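Local coordinates for cytochrome c' (Rubrivivax gelatinosus, PDB 2J8W), which carries a covalently bound heme c with high-spin iron lacking a sixth ligand and is an electron-transfer protein whose exact function is not known, at residues A[57-62]-A[74-79]. Residues are numbered along the deposited sequence; the frame is centred on the assembly and turned at random.
Sequences TAFGPG and AVWSDA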
loop_
_atom_site.group_PDB
_atom_site.type_symbol
_atom_site.label_atom_id
_atom_site.label_comp_id
_atom_site.label_asym_id
_atom_site.label_seq_id
_atom_site.Cartn_x
_atom_site.Cartn_y
_atom_site.Cartn_z
ATOM N N THR A 57 -4.896 6.994 -9.296
ATOM C CA THR A 57 -6.286 7.314 -9.033
ATOM C C THR A 57 -6.462 8.493 -8.096
ATOM O O THR A 57 -7.573 8.934 -7.841
ATOM C CB THR A 57 -7.063 6.110 -8.409
ATOM O OG1 THR A 57 -6.655 5.883 -7.052
ATOM C CG2 THR A 57 -6.937 4.803 -9.237
ATOM N N ALA A 58 -5.360 9.026 -7.595
ATOM C CA ALA A 58 -5.348 10.019 -6.482
ATOM C C ALA A 58 -4.699 11.358 -6.912
ATOM O O ALA A 58 -4.143 12.078 -6.100
ATOM C CB ALA A 58 -4.680 9.421 -5.263
ATOM N N PHE A 59 -4.801 11.673 -8.202
ATOM C CA PHE A 59 -4.347 12.953 -8.773
ATOM C C PHE A 59 -5.549 13.707 -9.380
ATOM O O PHE A 59 -5.440 14.322 -10.443
ATOM C CB PHE A 59 -3.249 12.780 -9.827
ATOM C CG PHE A 59 -1.920 12.322 -9.298
ATOM C CD1 PHE A 59 -0.935 13.237 -8.972
ATOM C CD2 PHE A 59 -1.633 10.969 -9.181
ATOM C CE1 PHE A 59 0.303 12.810 -8.532
ATOM C CE2 PHE A 59 -0.407 10.540 -8.756
ATOM C CZ PHE A 59 0.556 11.434 -8.404
ATOM N N GLY A 60 -6.675 13.657 -8.691
ATOM C CA GLY A 60 -7.864 14.345 -9.126
ATOM C C GLY A 60 -7.759 15.846 -9.050
ATOM O O GLY A 60 -6.761 16.420 -8.593
ATOM N N PRO A 61 -8.826 16.531 -9.507
ATOM C CA PRO A 61 -8.864 17.988 -9.453
ATOM C C PRO A 61 -8.598 18.504 -8.028
ATOM O O PRO A 61 -9.141 17.948 -7.081
ATOM C CB PRO A 61 -10.288 18.310 -9.922
ATOM C CG PRO A 61 -10.809 17.117 -10.498
ATOM C CD PRO A 61 -10.049 15.953 -10.101
ATOM N N GLY A 62 -7.769 19.534 -7.909
ATOM C CA GLY A 62 -7.553 20.229 -6.651
ATOM C C GLY A 62 -6.632 19.521 -5.685
ATOM O O GLY A 62 -6.507 19.902 -4.530
ATOM N N ALA A 74 2.600 20.361 -14.120
ATOM C CA ALA A 74 2.375 19.684 -15.395
ATOM C C ALA A 74 1.486 18.453 -15.278
ATOM O O ALA A 74 0.875 18.043 -16.272
ATOM C CB ALA A 74 3.705 19.273 -16.011
ATOM N N VAL A 75 1.418 17.848 -14.089
ATOM C CA VAL A 75 0.473 16.744 -13.903
ATOM C C VAL A 75 -0.942 17.120 -14.328
ATOM O O VAL A 75 -1.636 16.324 -14.965
ATOM C CB VAL A 75 0.475 16.273 -12.436
ATOM C CG1 VAL A 75 -0.675 15.284 -12.185
ATOM C CG2 VAL A 75 1.806 15.586 -12.073
ATOM N N TRP A 76 -1.353 18.344 -13.966
ATOM C CA TRP A 76 -2.686 18.894 -14.296
ATOM C C TRP A 76 -2.726 19.708 -15.587
ATOM O O TRP A 76 -3.680 19.598 -16.310
ATOM C CB TRP A 76 -3.241 19.710 -13.116
ATOM C CG TRP A 76 -3.472 18.813 -11.933
ATOM C CD1 TRP A 76 -4.603 18.095 -11.645
ATOM C CD2 TRP A 76 -2.520 18.511 -10.915
ATOM N NE1 TRP A 76 -4.380 17.320 -10.500
ATOM C CE2 TRP A 76 -3.125 17.595 -10.032
ATOM C CE3 TRP A 76 -1.220 18.927 -10.668
ATOM C CZ2 TRP A 76 -2.450 17.082 -8.914
ATOM C CZ3 TRP A 76 -0.553 18.407 -9.583
ATOM C CH2 TRP A 76 -1.181 17.520 -8.706
ATOM N N SER A 77 -1.638 20.379 -15.883
ATOM C CA SER A 77 -1.605 21.256 -17.047
ATOM C C SER A 77 -1.144 20.505 -18.314
ATOM O O SER A 77 -1.388 20.970 -19.424
ATOM C CB SER A 77 -0.747 22.455 -16.762
ATOM O OG SER A 77 0.576 22.147 -17.010
ATOM N N ASP A 78 -0.511 19.329 -18.170
ATOM C CA ASP A 78 -0.262 18.422 -19.309
ATOM C C ASP A 78 -0.884 17.061 -18.999
ATOM O O ASP A 78 -0.179 16.021 -18.878
ATOM C CB ASP A 78 1.229 18.266 -19.568
ATOM C CG ASP A 78 1.555 17.319 -20.721
ATOM O OD1 ASP A 78 0.686 17.019 -21.574
ATOM O OD2 ASP A 78 2.721 16.879 -20.744
ATOM N N ALA A 79 -2.202 17.049 -18.894
ATOM C CA ALA A 79 -2.911 15.825 -18.516
ATOM C C ALA A 79 -2.721 14.700 -19.537
ATOM O O ALA A 79 -2.646 13.527 -19.162
ATOM C CB ALA A 79 -4.364 16.105 -18.289
#
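Trp76 reaches from the short helix 74-77 to the backbone of Phe59 and Gly60, tying together two parts of the long connection between the second and third main helices of the cytochrome c' four-helix bundle, at its heme end. From CB the indole sets out with CG anti to its own carbonyl carbon (chi1 -64°), a turn that carries the ring across to segment 57-62. Trp76 CD1 passes 4.0 Å from Phe59 O, and the next atom, NE1, is shared between two carbonyls in a bifurcated bond. Trp76 NE1 lies 3.2 Å from Gly60 O, with 145° at the hydrogen; the branch to Phe59 O is weak. Tryptophan suits this place because it joins a long apolar surface to one N-H donor that can be shared between two neighbouring carbonyls. Gly60 O also accepts from Thr63 OG1, so this carbonyl has two donors, and glycine suits the position because a CB would run into Pro61 CD. Farther along, Trp76 CZ2 comes 4.1 Å from Phe59 CD1, at the edge of the phenyl ring, and the two side chains cross at about a right angle. Over one face of the indole lies Val75 CG1, 3.8 Å above the plane; this methyl of the beta-branched valine also touches the phenyl. The flat, apolar phenyl of Phe59 suits a site between heme, which it touches, and hydrophobic side chains; it packs against Arg12 and Phe16 of helix 5-30 and meets Phe82 edge-to-face. Its apolar junction with Val75 is closest between Phe59 CD1 and Val75 CG1, 3.8 Å apart.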